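Local structure of betaine aldehyde dehydrogenase (Staphylococcus aureus subsp. aureus COL, 4QTO) at residues Arg50-Pro55 against Ile208-Thr213; Ala102-Ile107 against Val139-Ala144; Lys124-Ser129 against Asn344-Asp349; Ala131-Ile136 against Tyr182-Ala187; Ser200-Pro205 against Asn231-Ala236. The protein catalyses the NAD-dependent oxidation of betaine aldehyde to glycine betaine, as expected of a tetrameric member of the aldehyde dehydrogenase family. All coordinates share one frame; numbering follows the deposited sequence. Where two conformers were deposited one is given.

Interaction 1 (Arg50-Pro55 against Ile208-Thr213); sequences RDIINP and ITPLTT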
# COMPACT_ATOMS: atom_id res chain seq x y z
N ARG A 50 34.80 -16.42 28.40
CA ARG A 50 35.11 -17.14 27.19
C ARG A 50 36.19 -16.40 26.42
O ARG A 50 36.15 -15.19 26.29
CB ARG A 50 33.85 -17.24 26.31
CG ARG A 50 34.12 -17.78 24.92
CD ARG A 50 32.84 -17.78 24.10
NE ARG A 50 31.89 -18.77 24.62
CZ ARG A 50 31.79 -20.01 24.23
NH1 ARG A 50 32.56 -20.43 23.23
NH2 ARG A 50 30.90 -20.79 24.79
N ASP A 51 37.19 -17.16 25.97
CA ASP A 51 38.26 -16.62 25.14
C ASP A 51 37.83 -16.68 23.66
O ASP A 51 37.33 -17.72 23.18
CB ASP A 51 39.55 -17.42 25.31
CG ASP A 51 40.21 -17.20 26.66
OD1 ASP A 51 39.83 -16.30 27.43
OD2 ASP A 51 41.15 -17.95 26.94
N ILE A 52 37.96 -15.54 23.00
CA ILE A 52 37.60 -15.32 21.61
C ILE A 52 38.90 -15.48 20.81
O ILE A 52 39.95 -14.96 21.19
CB ILE A 52 37.00 -13.91 21.42
CG1 ILE A 52 35.79 -13.76 22.34
CG2 ILE A 52 36.62 -13.64 19.97
CD1 ILE A 52 34.75 -14.85 22.20
N ILE A 53 38.80 -16.16 19.67
CA ILE A 53 39.93 -16.51 18.84
C ILE A 53 39.90 -15.83 17.48
O ILE A 53 38.82 -15.51 16.95
CB ILE A 53 39.86 -18.04 18.62
CG1 ILE A 53 39.81 -18.76 19.98
CG2 ILE A 53 41.00 -18.54 17.78
CD1 ILE A 53 39.41 -20.23 19.88
N ASN A 54 41.09 -15.60 16.92
CA ASN A 54 41.24 -15.09 15.55
C ASN A 54 41.44 -16.37 14.70
O ASN A 54 42.44 -17.07 14.87
CB ASN A 54 42.47 -14.21 15.45
CG ASN A 54 42.78 -13.77 14.01
OD1 ASN A 54 42.15 -14.22 13.04
ND2 ASN A 54 43.80 -12.94 13.87
N PRO A 55 40.55 -16.68 13.75
CA PRO A 55 40.72 -17.92 12.98
C PRO A 55 41.96 -17.97 12.06
O PRO A 55 42.35 -19.04 11.59
CB PRO A 55 39.45 -18.00 12.14
CG PRO A 55 39.01 -16.58 12.02
CD PRO A 55 39.37 -15.91 13.32
N ILE A 208 31.14 -17.37 19.54
CA ILE A 208 32.51 -17.27 19.05
C ILE A 208 32.89 -15.96 18.37
O ILE A 208 34.07 -15.72 18.13
CB ILE A 208 32.87 -18.46 18.11
CG1 ILE A 208 31.90 -18.60 16.96
CG2 ILE A 208 32.90 -19.77 18.90
CD1 ILE A 208 32.38 -19.59 15.90
N THR A 209 31.90 -15.11 18.08
CA THR A 209 32.14 -13.81 17.38
C THR A 209 31.32 -12.66 17.97
O THR A 209 30.41 -12.14 17.33
CB THR A 209 31.75 -13.93 15.90
OG1 THR A 209 30.35 -14.32 15.80
CG2 THR A 209 32.63 -14.93 15.17
N PRO A 210 31.65 -12.22 19.19
CA PRO A 210 30.86 -11.15 19.81
C PRO A 210 31.40 -9.73 19.64
O PRO A 210 30.74 -8.78 20.07
CB PRO A 210 31.00 -11.50 21.30
CG PRO A 210 32.40 -12.01 21.39
CD PRO A 210 32.60 -12.82 20.14
N LEU A 211 32.56 -9.57 19.01
CA LEU A 211 33.26 -8.27 19.09
C LEU A 211 32.54 -7.06 18.50
O LEU A 211 32.36 -6.05 19.20
CB LEU A 211 34.67 -8.37 18.52
CG LEU A 211 35.53 -9.45 19.15
CD1 LEU A 211 36.91 -9.44 18.51
CD2 LEU A 211 35.65 -9.32 20.64
N THR A 212 32.12 -7.14 17.24
CA THR A 212 31.45 -5.98 16.67
C THR A 212 30.06 -5.75 17.29
O THR A 212 29.55 -4.63 17.26
CB THR A 212 31.33 -6.09 15.14
OG1 THR A 212 30.70 -7.34 14.83
CG2 THR A 212 32.67 -5.95 14.47
N THR A 213 29.44 -6.80 17.84
CA THR A 213 28.13 -6.65 18.49
C THR A 213 28.28 -5.87 19.82
O THR A 213 27.48 -4.99 20.15
CB THR A 213 27.40 -8.00 18.64
OG1 THR A 213 27.30 -8.63 17.34
CG2 THR A 213 26.02 -7.81 19.21
O HOH W 1 36.13 -17.26 18.98
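The carbonyl O of Ile208 is approached by Ile52 CG2 at 3.8 Å and bound by a water at 2.7 Å, which in turn accepts from the backbone N of Ile53 at 3.0 Å. No direct hydrogen bond joins 50-55 to 208-213, so this bridge carries the polar part of the contact. Beside it Ile52 does most of the packing. Its CD1 meets Pro210 CD at 3.6 Å, the two side chains reaching toward each other tip to tip, while CG2 lies anti to the backbone N because chi1 is -57°. A beta-branched residue suits the place, since both arms are used: CG1 and CD1 lie on Pro210, and CG2 reaches Ile208 O and Leu211 and also nears the proline ring. Proline suits the other side, offering a rigid apolar ring with no N-H to satisfy. Arg50 brushes Ile208 CG2 obliquely with NH1, but its charge is engaged by Glu66. Leu211 N is held by Asp121 of helix 111-122. Strand 49-54 pairs with 59-65 in a two-stranded antiparallel hairpin, and the contact lays that hairpin against the start of a helix in the Rossmann-type nucleotide-binding domain of aldehyde dehydrogenases.

Interaction 2 (Ala102-Ile107 against Val139-Ala144); sequences AIADKI and VFMYFA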
# COMPACT_ATOMS: atom_id res chain seq x y z
N ALA A 102 20.85 8.17 13.87
CA ALA A 102 22.05 8.44 14.67
C ALA A 102 22.94 7.21 14.77
O ALA A 102 24.17 7.32 14.71
CB ALA A 102 21.67 8.99 16.03
N ILE A 103 22.34 6.02 14.92
CA ILE A 103 23.11 4.79 14.91
C ILE A 103 23.77 4.65 13.53
O ILE A 103 24.98 4.35 13.44
CB ILE A 103 22.28 3.53 15.20
CG1 ILE A 103 21.61 3.63 16.58
CG2 ILE A 103 23.16 2.28 15.09
CD1 ILE A 103 20.58 2.53 16.81
N ALA A 104 23.01 4.83 12.47
CA ALA A 104 23.59 4.73 11.12
C ALA A 104 24.84 5.62 10.97
O ALA A 104 25.88 5.18 10.44
CB ALA A 104 22.58 5.10 10.06
N ASP A 105 24.74 6.86 11.42
CA ASP A 105 25.85 7.79 11.30
C ASP A 105 27.09 7.33 12.11
O ASP A 105 28.21 7.50 11.67
CB ASP A 105 25.40 9.16 11.68
CG ASP A 105 24.43 9.77 10.66
OD1 ASP A 105 24.40 9.36 9.49
OD2 ASP A 105 23.74 10.72 11.05
N LYS A 106 26.86 6.72 13.27
CA LYS A 106 27.98 6.16 14.06
C LYS A 106 28.67 5.00 13.35
O LYS A 106 29.88 4.87 13.43
CB LYS A 106 27.49 5.77 15.45
CG LYS A 106 27.29 7.02 16.30
CD LYS A 106 26.71 6.70 17.65
CE LYS A 106 26.50 7.95 18.49
NZ LYS A 106 27.73 8.63 18.99
N ILE A 107 27.90 4.19 12.61
CA ILE A 107 28.51 3.09 11.86
C ILE A 107 29.47 3.65 10.81
O ILE A 107 30.61 3.19 10.71
CB ILE A 107 27.45 2.21 11.17
CG1 ILE A 107 26.51 1.56 12.20
CG2 ILE A 107 28.12 1.17 10.29
CD1 ILE A 107 27.13 0.62 13.17
N VAL A 139 21.45 -0.18 5.98
CA VAL A 139 20.35 -0.85 6.64
C VAL A 139 19.73 0.05 7.71
O VAL A 139 18.52 0.27 7.79
CB VAL A 139 20.83 -2.19 7.24
CG1 VAL A 139 19.80 -2.78 8.22
CG2 VAL A 139 21.13 -3.18 6.13
N PHE A 140 20.57 0.57 8.59
CA PHE A 140 20.08 1.48 9.61
C PHE A 140 19.40 2.71 8.98
O PHE A 140 18.36 3.14 9.45
CB PHE A 140 21.14 1.91 10.64
CG PHE A 140 21.49 0.84 11.66
CD1 PHE A 140 20.65 0.60 12.72
CD2 PHE A 140 22.68 0.15 11.60
CE1 PHE A 140 20.94 -0.37 13.68
CE2 PHE A 140 22.98 -0.81 12.58
CZ PHE A 140 22.11 -1.06 13.61
N MET A 141 20.00 3.26 7.93
CA MET A 141 19.43 4.47 7.32
C MET A 141 18.08 4.18 6.69
O MET A 141 17.17 5.00 6.78
CB MET A 141 20.36 5.08 6.28
CG MET A 141 19.95 6.49 5.88
SD MET A 141 20.07 7.68 7.24
CE MET A 141 21.87 7.64 7.42
N TYR A 142 17.94 3.00 6.07
CA TYR A 142 16.68 2.60 5.45
C TYR A 142 15.54 2.52 6.48
O TYR A 142 14.49 3.13 6.30
CB TYR A 142 16.82 1.23 4.76
CG TYR A 142 15.50 0.71 4.20
CD1 TYR A 142 15.03 1.14 2.96
CD2 TYR A 142 14.72 -0.20 4.93
CE1 TYR A 142 13.81 0.67 2.46
CE2 TYR A 142 13.51 -0.63 4.45
CZ TYR A 142 13.06 -0.22 3.22
OH TYR A 142 11.86 -0.70 2.73
N PHE A 143 15.80 1.80 7.58
CA PHE A 143 14.80 1.65 8.63
C PHE A 143 14.52 2.97 9.37
O PHE A 143 13.38 3.20 9.78
CB PHE A 143 15.15 0.50 9.57
CG PHE A 143 14.87 -0.83 8.95
CD1 PHE A 143 13.57 -1.23 8.73
CD2 PHE A 143 15.90 -1.65 8.50
CE1 PHE A 143 13.29 -2.45 8.10
CE2 PHE A 143 15.63 -2.86 7.90
CZ PHE A 143 14.32 -3.26 7.70
N ALA A 144 15.54 3.82 9.52
CA ALA A 144 15.33 5.16 10.09
C ALA A 144 14.30 5.91 9.25
O ALA A 144 13.38 6.56 9.78
CB ALA A 144 16.62 5.94 10.12
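Phe140 with Ile103 and Ala104 forms the tight part of an antiparallel helix pair, in which 102-107 and 139-144 run at 164° to each other with their axes 8.2 Å apart in the helical layer of the aldehyde dehydrogenase fold. Ile103 CG2 sits over the centre of one face of the Phe140 ring, 3.7 Å from its centroid and only 9° off the ring normal, a well-centred CH-pi contact. The methyl is placed there by chi1 of -59°, which sets CG2 anti to the backbone N. Ile107 approaches the same ring obliquely through CG1, its side chain at about a right angle to that of Phe140. Leu195 of helix 183-197 covers more of Ile103.

On the other flank the contact is looser and partly exposed. There Met141 was modelled in two positions, one of which, bent at chi2 and chi3, brings its CE near Ala104, while Asp105 OD2 forms a salt bridge with Arg101 of the second subunit. A flexible thioether suits this border between helix pair and subunit interface. The tight side differs in having a flat ring and a short methyl share the interface: next to the aromatic ring the backbones come close because Ala104 is small, and its CB touches Phe140 CB at 3.5 Å.

Interaction 3 (Lys124-Ser129 against Asn344-Asp349); sequences KTLEES and NGFDAD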
# COMPACT_ATOMS: atom_id res chain seq x y z
N LYS A 124 37.31 -12.96 7.49
CA LYS A 124 37.10 -12.55 6.08
C LYS A 124 37.97 -11.35 5.73
O LYS A 124 38.47 -10.67 6.60
CB LYS A 124 35.63 -12.32 5.73
CG LYS A 124 35.02 -11.07 6.28
CD LYS A 124 33.58 -11.04 5.76
CE LYS A 124 32.99 -9.67 5.88
NZ LYS A 124 32.84 -9.23 7.29
N THR A 125 38.14 -11.11 4.43
CA THR A 125 38.99 -10.03 4.01
C THR A 125 38.52 -8.66 4.48
O THR A 125 37.33 -8.41 4.64
CB THR A 125 39.20 -9.98 2.48
OG1 THR A 125 37.99 -9.60 1.83
CG2 THR A 125 39.76 -11.27 1.94
N LEU A 126 39.49 -7.77 4.68
CA LEU A 126 39.17 -6.42 5.08
C LEU A 126 38.28 -5.74 4.04
O LEU A 126 37.34 -5.02 4.41
CB LEU A 126 40.48 -5.67 5.37
CG LEU A 126 40.30 -4.29 5.96
CD1 LEU A 126 39.60 -4.38 7.31
CD2 LEU A 126 41.66 -3.64 6.08
N GLU A 127 38.53 -5.96 2.74
CA GLU A 127 37.67 -5.37 1.72
C GLU A 127 36.22 -5.86 1.85
O GLU A 127 35.28 -5.08 1.68
CB GLU A 127 38.25 -5.62 0.32
CG GLU A 127 39.48 -4.76 0.04
CD GLU A 127 39.10 -3.29 -0.10
OE1 GLU A 127 37.97 -3.01 -0.57
OE2 GLU A 127 39.92 -2.41 0.23
N GLU A 128 36.04 -7.13 2.18
CA GLU A 128 34.69 -7.67 2.42
C GLU A 128 34.08 -6.97 3.63
O GLU A 128 32.90 -6.61 3.64
CB GLU A 128 34.70 -9.18 2.66
CG GLU A 128 34.88 -9.97 1.40
CD GLU A 128 35.20 -11.43 1.68
OE1 GLU A 128 36.38 -11.73 1.88
OE2 GLU A 128 34.26 -12.25 1.84
N SER A 129 34.89 -6.81 4.68
CA SER A 129 34.40 -6.13 5.88
C SER A 129 34.01 -4.67 5.64
O SER A 129 33.00 -4.23 6.20
CB SER A 129 35.37 -6.26 7.04
OG SER A 129 35.47 -7.62 7.47
N ASN A 344 45.86 -14.06 5.12
CA ASN A 344 45.35 -13.20 6.18
C ASN A 344 44.39 -12.19 5.58
O ASN A 344 44.71 -11.52 4.60
CB ASN A 344 46.56 -12.47 6.79
CG ASN A 344 46.24 -11.69 8.06
OD1 ASN A 344 45.09 -11.37 8.37
ND2 ASN A 344 47.30 -11.34 8.79
N GLY A 345 43.20 -12.05 6.18
CA GLY A 345 42.24 -11.07 5.71
C GLY A 345 42.73 -9.63 5.75
O GLY A 345 42.21 -8.77 5.03
N PHE A 346 43.73 -9.34 6.58
CA PHE A 346 44.29 -7.98 6.61
C PHE A 346 45.24 -7.69 5.47
O PHE A 346 45.59 -6.53 5.24
CB PHE A 346 44.98 -7.72 7.93
CG PHE A 346 44.02 -7.55 9.08
CD1 PHE A 346 43.33 -6.37 9.23
CD2 PHE A 346 43.85 -8.56 10.03
CE1 PHE A 346 42.46 -6.19 10.30
CE2 PHE A 346 42.98 -8.38 11.10
CZ PHE A 346 42.29 -7.19 11.22
N ASP A 347 45.71 -8.72 4.77
CA ASP A 347 46.66 -8.54 3.66
C ASP A 347 45.89 -8.28 2.36
O ASP A 347 44.98 -9.02 2.00
CB ASP A 347 47.59 -9.77 3.53
CG ASP A 347 48.58 -9.89 4.71
OD1 ASP A 347 48.86 -8.87 5.39
OD2 ASP A 347 49.12 -11.01 4.94
N ALA A 348 46.27 -7.22 1.66
CA ALA A 348 45.56 -6.79 0.45
C ALA A 348 45.46 -7.80 -0.68
O ALA A 348 44.49 -7.78 -1.43
CB ALA A 348 46.18 -5.49 -0.09
N ASP A 349 46.44 -8.70 -0.79
CA ASP A 349 46.44 -9.71 -1.84
C ASP A 349 45.52 -10.90 -1.57
O ASP A 349 45.19 -11.66 -2.48
CB ASP A 349 47.85 -10.26 -2.06
CG ASP A 349 48.78 -9.27 -2.73
OD1 ASP A 349 48.33 -8.19 -3.17
OD2 ASP A 349 49.97 -9.60 -2.83
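Leu126 has its CG anti to the backbone N (chi1 -173°), which carries the branched end out toward Phe346, and Thr125 has chi1 of 69°, which sets OG1 between its backbone N and carbonyl carbon, facing the first turn of the helix. Across the contact Leu126 CD2 approaches the Phe346 ring obliquely, a light touch at 4.5 Å from CD1. The firm link is made by backbone: Leu126 N donates to Gly345 O over 2.9 Å at an N-H...O angle of 157°, coming from above the carbonyl plane. Gly345 suits its place because the CA atoms of Thr125 and Gly345 are only 3.8 Å apart; with no side chain, it lets the two backbones come this close beside Lys124 O.

Each partner is braced from within. Thr125 is the N-cap of helix 126-146 and forms a capping box with Glu128: Thr125 OG1 accepts from Glu128 N, while Glu128 OE1 takes both the Thr125 N-H and, at 2.7 Å on its anti lone pair, the Thr125 hydroxyl. Two donors on one oxygen fix the carboxylate over the helix start. Opposite, Asn344 OD1 accepts from Phe346 N at 3.0 Å in an Asx turn, and a type I turn runs from Asn344 to Asp347, presenting Gly345 O. Lys124 NZ reaches over the first turn to Ser129 OG and to a salt bridge with Asp132. The contact therefore pins the loop between helices 323-337 and 358-373 to the start of helix 126-146, with Phe346 also lying on Arg116 and Thr119 of helix 111-122 and Trp517 of the third subunit packing on Thr125.

Interaction 4 (Ala131-Ile136 against Tyr182-Ala187); sequences ADMDDI and YPLLQA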
# COMPACT_ATOMS: atom_id res chain seq x y z
N ALA A 131 32.85 -3.49 2.83
CA ALA A 131 31.55 -3.59 2.12
C ALA A 131 30.41 -3.84 3.10
O ALA A 131 29.32 -3.24 2.97
CB ALA A 131 31.61 -4.70 1.05
N ASP A 132 30.61 -4.72 4.08
CA ASP A 132 29.61 -4.97 5.11
C ASP A 132 29.29 -3.70 5.84
O ASP A 132 28.11 -3.40 6.11
CB ASP A 132 30.09 -5.91 6.25
CG ASP A 132 30.02 -7.37 5.95
OD1 ASP A 132 29.67 -7.80 4.82
OD2 ASP A 132 30.37 -8.10 6.95
N MET A 133 30.31 -2.91 6.20
CA MET A 133 30.04 -1.70 6.99
C MET A 133 29.25 -0.67 6.20
O MET A 133 28.40 0.04 6.76
CB MET A 133 31.32 -1.07 7.58
CG MET A 133 32.06 -2.03 8.50
SD MET A 133 31.04 -2.72 9.81
CE MET A 133 31.71 -4.36 9.99
N ASP A 134 29.50 -0.60 4.90
CA ASP A 134 28.73 0.30 4.04
C ASP A 134 27.28 -0.19 4.00
O ASP A 134 26.33 0.61 4.07
CB ASP A 134 29.33 0.36 2.64
CG ASP A 134 30.66 1.07 2.60
OD1 ASP A 134 30.95 1.86 3.51
OD2 ASP A 134 31.43 0.82 1.64
N ASP A 135 27.10 -1.49 3.90
CA ASP A 135 25.76 -2.03 3.89
C ASP A 135 25.02 -1.80 5.22
O ASP A 135 23.83 -1.48 5.25
CB ASP A 135 25.85 -3.49 3.55
CG ASP A 135 24.60 -3.99 3.01
OD1 ASP A 135 23.93 -3.22 2.27
OD2 ASP A 135 24.32 -5.17 3.30
N ILE A 136 25.72 -2.00 6.34
CA ILE A 136 25.15 -1.80 7.66
C ILE A 136 24.67 -0.36 7.85
O ILE A 136 23.58 -0.12 8.35
CB ILE A 136 26.13 -2.25 8.76
CG1 ILE A 136 26.30 -3.77 8.66
CG2 ILE A 136 25.66 -1.83 10.13
CD1 ILE A 136 27.56 -4.27 9.29
N TYR A 182 28.50 -13.25 9.54
CA TYR A 182 28.43 -11.79 9.34
C TYR A 182 27.74 -11.24 10.58
O TYR A 182 26.57 -10.86 10.56
CB TYR A 182 27.61 -11.47 8.09
CG TYR A 182 28.24 -11.93 6.81
CD1 TYR A 182 29.11 -11.12 6.14
CD2 TYR A 182 27.97 -13.18 6.28
CE1 TYR A 182 29.71 -11.54 4.96
CE2 TYR A 182 28.55 -13.61 5.10
CZ TYR A 182 29.40 -12.78 4.43
OH TYR A 182 29.99 -13.17 3.25
N PRO A 183 28.48 -11.18 11.68
CA PRO A 183 27.85 -10.81 12.95
C PRO A 183 27.16 -9.46 12.99
O PRO A 183 25.99 -9.39 13.37
CB PRO A 183 29.01 -10.85 13.96
CG PRO A 183 30.01 -11.73 13.34
CD PRO A 183 29.87 -11.58 11.85
N LEU A 184 27.86 -8.41 12.63
CA LEU A 184 27.24 -7.12 12.71
C LEU A 184 26.18 -6.92 11.64
O LEU A 184 25.17 -6.24 11.89
CB LEU A 184 28.30 -6.01 12.70
CG LEU A 184 27.74 -4.62 13.00
CD1 LEU A 184 26.99 -4.57 14.32
CD2 LEU A 184 28.84 -3.59 12.93
N LEU A 185 26.40 -7.44 10.45
CA LEU A 185 25.42 -7.29 9.39
C LEU A 185 24.09 -7.92 9.82
O LEU A 185 23.03 -7.29 9.74
CB LEU A 185 25.89 -7.94 8.11
CG LEU A 185 24.94 -7.88 6.93
CD1 LEU A 185 24.74 -6.43 6.47
CD2 LEU A 185 25.48 -8.76 5.81
N GLN A 186 24.14 -9.16 10.32
CA GLN A 186 22.91 -9.83 10.72
C GLN A 186 22.30 -9.16 11.94
O GLN A 186 21.08 -9.10 12.06
CB GLN A 186 23.17 -11.33 10.94
CG GLN A 186 23.60 -12.04 9.68
CD GLN A 186 22.62 -11.91 8.53
OE1 GLN A 186 21.47 -12.36 8.61
NE2 GLN A 186 23.09 -11.35 7.42
N ALA A 187 23.13 -8.63 12.83
CA ALA A 187 22.62 -7.89 13.98
C ALA A 187 21.82 -6.66 13.49
O ALA A 187 20.73 -6.38 14.00
CB ALA A 187 23.73 -7.44 14.88
O HOH W 2 28.99 -8.45 9.43
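Ile136 drives its CD1 into the hollow beside Leu184 and Leu185 where two helices pack nearly parallel, 15° apart with axes 9.5 Å from each other. They are helix 126-146 and the start of helix 183-197, which follows the long strand 162-177 of the Rossmann-type domain. CD1 of the isoleucine lies 3.7 Å from Leu184 CG and slightly nearer still to the backbone N of Leu185, so one side chain fills the groove between consecutive residues. The slim unbranched end of isoleucine suits a slot floored by backbone.

On one flank of Ile136, Met133, folded back by bends at chi2 and chi3, lays its SD 3.9 Å from Leu184 CD2, crossing that leucine at about a right angle; a pliable thioether can follow the side of Leu184 while also touching Leu114 of helix 111-122. A chi1 of 178° brings the branched end of Leu185 round, so that its CD1 meets Ile136 CG1 at 3.8 Å, the two side chains lying at a slant.

Toward the start of the helices the filling becomes polar. Asp132, ion-paired with Lys124, turns its carboxylate to the rim of the Tyr182 ring, the two planes 56° apart, and Tyr182 meets His308 edge-to-face. A water bridges the two helices: it donates to Asp132 OD2 over 2.9 Å and accepts from Leu185 N at 3.0 Å. At the ring itself, Asp132 OD2 lies at the edge near the plane, 3.4 Å from Tyr182 CD1.

Interaction 5 (Ser200-Pro205 against Asn231-Ala236); sequences SLVMKP and NLILGA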
# COMPACT_ATOMS: atom_id res chain seq x y z
N SER A 200 11.26 -3.52 22.51
CA SER A 200 12.42 -3.67 23.38
C SER A 200 13.07 -4.97 22.90
O SER A 200 12.37 -5.91 22.52
CB SER A 200 12.05 -3.83 24.85
OG SER A 200 11.50 -2.64 25.35
N LEU A 201 14.40 -5.05 22.97
CA LEU A 201 15.10 -6.22 22.46
C LEU A 201 16.16 -6.76 23.38
O LEU A 201 16.74 -6.04 24.18
CB LEU A 201 15.73 -5.89 21.09
CG LEU A 201 16.83 -4.81 21.05
CD1 LEU A 201 18.19 -5.45 21.26
CD2 LEU A 201 16.84 -4.07 19.70
N VAL A 202 16.39 -8.06 23.23
CA VAL A 202 17.49 -8.76 23.90
C VAL A 202 18.21 -9.53 22.81
O VAL A 202 17.63 -10.44 22.18
CB VAL A 202 17.03 -9.73 25.00
CG1 VAL A 202 18.25 -10.37 25.69
CG2 VAL A 202 16.16 -9.04 26.04
N MET A 203 19.48 -9.18 22.57
CA MET A 203 20.27 -9.81 21.53
C MET A 203 21.39 -10.64 22.09
O MET A 203 22.00 -10.26 23.10
CB MET A 203 20.88 -8.74 20.61
CG MET A 203 21.83 -9.32 19.57
SD MET A 203 22.25 -8.22 18.19
CE MET A 203 20.73 -8.31 17.27
N LYS A 204 21.65 -11.79 21.45
CA LYS A 204 22.78 -12.65 21.81
C LYS A 204 23.51 -13.01 20.55
O LYS A 204 22.97 -13.73 19.71
CB LYS A 204 22.36 -13.93 22.53
CG LYS A 204 23.56 -14.75 23.04
CD LYS A 204 23.23 -16.20 23.26
CE LYS A 204 23.43 -17.02 22.00
NZ LYS A 204 24.88 -17.16 21.61
N PRO A 205 24.75 -12.51 20.38
CA PRO A 205 25.53 -12.88 19.19
C PRO A 205 26.12 -14.27 19.34
O PRO A 205 26.07 -14.86 20.43
CB PRO A 205 26.63 -11.82 19.15
CG PRO A 205 26.85 -11.50 20.60
CD PRO A 205 25.50 -11.60 21.25
N ASN A 231 19.31 -4.75 25.21
CA ASN A 231 20.08 -5.58 26.10
C ASN A 231 20.90 -6.57 25.27
O ASN A 231 20.44 -7.06 24.21
CB ASN A 231 19.19 -6.40 27.04
CG ASN A 231 18.16 -5.56 27.78
OD1 ASN A 231 18.39 -5.12 28.92
ND2 ASN A 231 17.04 -5.29 27.13
N LEU A 232 22.10 -6.85 25.74
CA LEU A 232 23.05 -7.74 25.11
C LEU A 232 23.46 -8.83 26.09
O LEU A 232 24.02 -8.54 27.16
CB LEU A 232 24.31 -6.93 24.68
CG LEU A 232 25.52 -7.72 24.16
CD1 LEU A 232 25.19 -8.47 22.90
CD2 LEU A 232 26.73 -6.80 23.92
N ILE A 233 23.20 -10.07 25.72
CA ILE A 233 23.63 -11.24 26.47
C ILE A 233 24.77 -11.87 25.69
O ILE A 233 24.72 -11.92 24.45
CB ILE A 233 22.47 -12.24 26.60
CG1 ILE A 233 21.38 -11.66 27.50
CG2 ILE A 233 22.94 -13.58 27.14
CD1 ILE A 233 21.77 -11.38 28.92
N LEU A 234 25.77 -12.38 26.39
CA LEU A 234 26.89 -13.01 25.74
C LEU A 234 26.99 -14.43 26.27
O LEU A 234 26.98 -14.64 27.48
CB LEU A 234 28.19 -12.28 26.05
CG LEU A 234 28.30 -10.82 25.59
CD1 LEU A 234 29.57 -10.17 26.11
CD2 LEU A 234 28.23 -10.69 24.09
N GLY A 235 27.10 -15.37 25.37
CA GLY A 235 27.29 -16.73 25.84
C GLY A 235 26.81 -17.82 24.94
O GLY A 235 26.30 -17.57 23.89
N ALA A 236 26.97 -19.03 25.45
CA ALA A 236 26.59 -20.26 24.77
C ALA A 236 25.12 -20.40 24.53
O ALA A 236 24.31 -20.24 25.45
CB ALA A 236 27.03 -21.45 25.63
O HOH W 3 27.73 -14.32 22.72
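Met203 pairs with Leu232 in parallel strands: Met203 N donates to Asn231 O over 2.8 Å at 172°, and Met203 O receives Ile233 N at 2.9 Å, nearly along the C=O axis. At the start of the pairing the side chain of Asn231 takes over, ND2 giving Leu201 O a 3.1 Å bond that lies in its own amide plane, whereas the backbone N of Asn231 reaches the same oxygen only weakly.

The side chains pack around this ladder. Val202 CG1 rests on Ile233 CG1 at 3.8 Å, and both leucine methyls lie on one side of the Pro205 ring, Leu232 CD1 against CD and Leu234 CD2 against CG. Beta-branched residues suit extended chain, and proline ends the pairing because it has no N-H. Just before the proline, Lys204, bent at chi3 and chi4, curls its amine back to Gly235 O at 2.7 Å and to Pro205 O, so two carbonyls hold the charge. Gly235 has a phi of 153° that only glycine takes easily, and a water joins its N to Pro205 O.

Farther out, Asp38 N fixes Asn231 OD1. Helix 237-246 covers Val202, Lys204 and Ile233, while Thr213 of helix 211-223 packs on Met203 and Leu232. Strand 200-204, helix 211-223 and strand 230-232 make a beta-alpha-beta unit, the building block of the Rossmann-type NAD-binding domain.

How the interactions relate
All five contacts are largely buried, interaction 4 nearest the chain centre and interaction 3 farthest from it. Helix 126-146 serves three: its start in interaction 3, its middle in 4 and its later turns in 2. The Lys124-Asp132 salt bridge ties 3 to 4, and Ile107 of 2 packs on Ile136 of 4. Thr213 connects 1 and 5, while Thr212 and Thr209 of 1 lean on Leu184 and Pro183 of 4. Chemistry follows place: 5 rests on backbone sheet bonds, 2 mostly on apolar packing, 4 on apolar packing with a polar, water-bridged end; 1 sets a strand on a helix start by apolar packing with a bridging water, 3 ties a loop to a helix start by one backbone bond. Other subunits reach 2 and 3.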